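PDB 4EIV: deoxyribose-phosphate aldolase from Toxoplasma gondii, which belongs to the deoxyribose-phosphate aldolase family and folds as a TIM barrel, a closed ring of eight parallel strands surrounded by helices. Local coordinates for residues Ala56-Val67 with Gly83-Pro93. Sequence-based numbering, arbitrary orientation.
Sequences AIVGVSVRPAFV and GIKVCAAVNFP
R63 lays its side chain across F92 and P93 just beyond the C-terminal end of strand 59-62. Its CB starts away from 83-93, and CG stands anti to the carbonyl carbon (chi1 -56°); a bend at chi2 (-61°) then brings the chain back toward 83-93. R63 CD meets F92 CB at 4.0 Å, and R63 NE passes the same carbon at 3.9 Å while donating a hydrogen bond to the backbone oxygen of L35. Farther out, CZ is still near F92 CB, which lies over one face of the guanidinium, displaced toward its rim. R63 NH1 runs past F92 O at 3.7 Å without bonding to it, and NH2 reaches P93 CB and CG. The F92 ring receives A89 CB over the centre of one face, 3.5 Å above its plane.

Behind this end, strands 59-62 and 85-90 pair in parallel within the barrel, joined through helix 67-74 as a beta-alpha-beta unit. Five backbone hydrogen bonds run from K85 N to V58 O through to A89 N to V62 O; the straightest, C87 N to V60 O, is 2.8 Å long at 177°. On the helix side, V86 CG1 touches both V62 CG2 and V67 CG2, each at 4.0 Å. G59, S61, K85 and C87 belong to the inward face, where S61 OG bonds to E118 and K85 NZ forms a salt bridge with E116. The strand pairing therefore rests on backbone bonds and small apolar contacts, with no side-chain hydrogen bond or salt bridge between the segments, while the polar ends of S61, K85 and R63 tie this unit to strand 116-120 and L35.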
loop_
_atom_site.group_PDB
_atom_site.type_symbol
_atom_site.label_atom_id
_atom_site.label_comp_id
_atom_site.label_asym_id
_atom_site.label_seq_id
_atom_site.Cartn_x
_atom_site.Cartn_y
_atom_site.Cartn_z
ATOM N N ALA A 56 -7.518 -0.174 13.700
ATOM C CA ALA A 56 -6.617 -1.019 14.464
ATOM C C ALA A 56 -5.275 -1.195 13.786
ATOM O O ALA A 56 -5.174 -1.236 12.551
ATOM C CB ALA A 56 -7.237 -2.384 14.678
ATOM N N ILE A 57 -4.249 -1.326 14.611
ATOM C CA ILE A 57 -2.921 -1.646 14.112
ATOM C C ILE A 57 -2.862 -3.148 13.822
ATOM O O ILE A 57 -3.873 -3.858 13.971
ATOM C CB ILE A 57 -1.809 -1.208 15.079
ATOM C CG1 ILE A 57 -1.835 -1.979 16.405
ATOM C CG2 ILE A 57 -1.859 0.317 15.279
ATOM C CD1 ILE A 57 -0.625 -1.764 17.298
ATOM N N VAL A 58 -1.695 -3.653 13.419
ATOM C CA VAL A 58 -1.621 -5.074 13.069
ATOM C C VAL A 58 -1.748 -5.986 14.301
ATOM O O VAL A 58 -2.479 -6.958 14.289
ATOM C CB VAL A 58 -0.292 -5.418 12.333
ATOM C CG1 VAL A 58 -0.270 -6.879 11.940
ATOM C CG2 VAL A 58 -0.110 -4.518 11.090
ATOM N N GLY A 59 -0.994 -5.690 15.344
ATOM C CA GLY A 59 -0.971 -6.552 16.503
ATOM C C GLY A 59 -0.172 -6.051 17.674
ATOM O O GLY A 59 0.315 -4.906 17.700
ATOM N N VAL A 60 -0.120 -6.916 18.688
ATOM C CA VAL A 60 0.600 -6.674 19.922
ATOM C C VAL A 60 1.541 -7.847 20.142
ATOM O O VAL A 60 1.179 -8.997 19.864
ATOM C CB VAL A 60 -0.372 -6.497 21.133
ATOM C CG1 VAL A 60 -1.252 -7.739 21.341
ATOM C CG2 VAL A 60 0.389 -6.113 22.399
ATOM N N SER A 61 2.749 -7.535 20.608
ATOM C CA SER A 61 3.748 -8.519 20.968
ATOM C C SER A 61 3.799 -8.667 22.476
ATOM O O SER A 61 4.065 -7.703 23.185
ATOM C CB SER A 61 5.146 -8.132 20.471
ATOM O OG SER A 61 5.205 -8.060 19.053
ATOM N N VAL A 62 3.555 -9.876 22.955
ATOM C CA VAL A 62 3.641 -10.167 24.387
ATOM C C VAL A 62 4.373 -11.471 24.620
ATOM O O VAL A 62 4.533 -12.273 23.709
ATOM C CB VAL A 62 2.223 -10.300 25.040
ATOM C CG1 VAL A 62 1.496 -8.953 25.053
ATOM C CG2 VAL A 62 1.417 -11.363 24.327
ATOM N N ARG A 63 4.783 -11.705 25.865
ATOM C CA ARG A 63 5.317 -13.016 26.235
ATOM C C ARG A 63 4.138 -14.009 26.248
ATOM O O ARG A 63 2.966 -13.604 26.387
ATOM C CB ARG A 63 5.962 -13.011 27.621
ATOM C CG ARG A 63 7.044 -12.008 27.832
ATOM C CD ARG A 63 8.264 -12.167 26.911
ATOM N NE ARG A 63 9.240 -11.277 27.501
ATOM C CZ ARG A 63 10.061 -11.603 28.510
ATOM N NH1 ARG A 63 10.194 -12.865 28.899
ATOM N NH2 ARG A 63 10.796 -10.668 29.083
ATOM N N PRO A 64 4.420 -15.316 26.108
ATOM C CA PRO A 64 3.372 -16.322 26.135
ATOM C C PRO A 64 2.416 -16.177 27.333
ATOM O O PRO A 64 1.225 -16.434 27.177
ATOM C CB PRO A 64 4.165 -17.623 26.170
ATOM C CG PRO A 64 5.372 -17.296 25.373
ATOM C CD PRO A 64 5.725 -15.911 25.754
ATOM N N ALA A 65 2.911 -15.711 28.484
ATOM C CA ALA A 65 2.085 -15.550 29.708
ATOM C C ALA A 65 0.859 -14.653 29.575
ATOM O O ALA A 65 -0.042 -14.741 30.399
ATOM C CB ALA A 65 2.935 -15.051 30.861
ATOM N N PHE A 66 0.815 -13.791 28.561
ATOM C CA PHE A 66 -0.343 -12.895 28.388
ATOM C C PHE A 66 -1.230 -13.179 27.184
ATOM O O PHE A 66 -2.206 -12.461 26.971
ATOM C CB PHE A 66 0.099 -11.417 28.416
ATOM C CG PHE A 66 0.518 -10.964 29.778
ATOM C CD1 PHE A 66 -0.437 -10.632 30.724
ATOM C CD2 PHE A 66 1.849 -10.915 30.140
ATOM C CE1 PHE A 66 -0.079 -10.251 31.996
ATOM C CE2 PHE A 66 2.219 -10.526 31.428
ATOM C CZ PHE A 66 1.246 -10.199 32.354
ATOM N N VAL A 67 -0.954 -14.247 26.438
ATOM C CA VAL A 67 -1.751 -14.594 25.254
ATOM C C VAL A 67 -3.199 -14.925 25.642
ATOM O O VAL A 67 -4.147 -14.344 25.103
ATOM C CB VAL A 67 -1.114 -15.755 24.431
ATOM C CG1 VAL A 67 -1.992 -16.173 23.260
ATOM C CG2 VAL A 67 0.295 -15.361 23.931
ATOM N N GLY A 83 -9.800 -7.935 17.157
ATOM C CA GLY A 83 -9.397 -7.421 15.846
ATOM C C GLY A 83 -7.939 -7.076 15.626
ATOM O O GLY A 83 -7.600 -6.498 14.593
ATOM N N ILE A 84 -7.089 -7.353 16.607
ATOM C CA ILE A 84 -5.642 -7.222 16.420
ATOM C C ILE A 84 -5.052 -8.609 16.609
ATOM O O ILE A 84 -5.649 -9.462 17.267
ATOM C CB ILE A 84 -4.963 -6.229 17.385
ATOM C CG1 ILE A 84 -5.129 -6.644 18.856
ATOM C CG2 ILE A 84 -5.481 -4.813 17.133
ATOM C CD1 ILE A 84 -4.337 -5.766 19.843
ATOM N N LYS A 85 -3.904 -8.840 15.992
ATOM C CA LYS A 85 -3.199 -10.098 16.145
ATOM C C LYS A 85 -2.410 -10.087 17.443
ATOM O O LYS A 85 -2.008 -9.024 17.931
ATOM C CB LYS A 85 -2.210 -10.301 15.011
ATOM C CG LYS A 85 -2.795 -10.647 13.679
ATOM C CD LYS A 85 -1.658 -10.730 12.685
ATOM C CE LYS A 85 -1.996 -11.467 11.418
ATOM N NZ LYS A 85 -0.801 -11.445 10.525
ATOM N N VAL A 86 -2.215 -11.274 18.005
ATOM C CA VAL A 86 -1.380 -11.471 19.178
ATOM C C VAL A 86 -0.134 -12.237 18.689
ATOM O O VAL A 86 -0.234 -13.349 18.162
ATOM C CB VAL A 86 -2.100 -12.213 20.317
ATOM C CG1 VAL A 86 -1.141 -12.519 21.442
ATOM C CG2 VAL A 86 -3.288 -11.387 20.826
ATOM N N CYS A 87 1.032 -11.621 18.831
ATOM C CA CYS A 87 2.281 -12.271 18.454
ATOM C C CYS A 87 3.036 -12.604 19.737
ATOM O O CYS A 87 3.349 -11.718 20.535
ATOM C CB CYS A 87 3.111 -11.397 17.538
ATOM S SG CYS A 87 4.631 -12.207 17.028
ATOM N N ALA A 88 3.284 -13.891 19.937
ATOM C CA ALA A 88 3.930 -14.391 21.148
ATOM C C ALA A 88 5.452 -14.433 20.966
ATOM O O ALA A 88 5.944 -15.083 20.026
ATOM C CB ALA A 88 3.427 -15.783 21.478
ATOM N N ALA A 89 6.163 -13.780 21.888
ATOM C CA ALA A 89 7.622 -13.686 21.860
ATOM C C ALA A 89 8.226 -14.885 22.590
ATOM O O ALA A 89 8.084 -15.025 23.803
ATOM C CB ALA A 89 8.035 -12.354 22.500
ATOM N N VAL A 90 8.887 -15.755 21.835
ATOM C CA VAL A 90 9.474 -16.998 22.385
ATOM C C VAL A 90 11.004 -16.897 22.373
ATOM O O VAL A 90 11.593 -16.188 21.557
ATOM C CB VAL A 90 8.975 -18.269 21.650
ATOM C CG1 VAL A 90 7.437 -18.322 21.700
ATOM C CG2 VAL A 90 9.478 -18.337 20.207
ATOM N N ASN A 91 11.619 -17.589 23.329
ATOM C CA ASN A 91 13.073 -17.535 23.583
ATOM C C ASN A 91 13.521 -16.165 24.111
ATOM O O ASN A 91 14.671 -15.819 23.963
ATOM C CB ASN A 91 13.906 -17.930 22.359
ATOM C CG ASN A 91 15.208 -18.648 22.726
ATOM O OD1 ASN A 91 15.421 -19.085 23.872
ATOM N ND2 ASN A 91 16.095 -18.777 21.737
ATOM N N PHE A 92 12.592 -15.410 24.684
ATOM C CA PHE A 92 12.869 -14.111 25.248
ATOM C C PHE A 92 13.183 -14.246 26.742
ATOM O O PHE A 92 12.706 -15.157 27.410
ATOM C CB PHE A 92 11.658 -13.157 25.078
ATOM C CG PHE A 92 11.633 -12.392 23.771
ATOM C CD1 PHE A 92 11.608 -11.002 23.770
ATOM C CD2 PHE A 92 11.594 -13.079 22.558
ATOM C CE1 PHE A 92 11.573 -10.298 22.573
ATOM C CE2 PHE A 92 11.541 -12.376 21.351
ATOM C CZ PHE A 92 11.545 -10.994 21.370
ATOM N N PRO A 93 13.948 -13.290 27.282
ATOM C CA PRO A 93 14.522 -12.110 26.618
ATOM C C PRO A 93 15.958 -12.282 26.139
ATOM O O PRO A 93 16.485 -11.357 25.523
ATOM C CB PRO A 93 14.493 -11.051 27.727
ATOM C CG PRO A 93 14.739 -11.833 28.970
ATOM C CD PRO A 93 14.121 -13.201 28.746
HETATM O O HOH W 1 -5.857 -5.330 12.780
#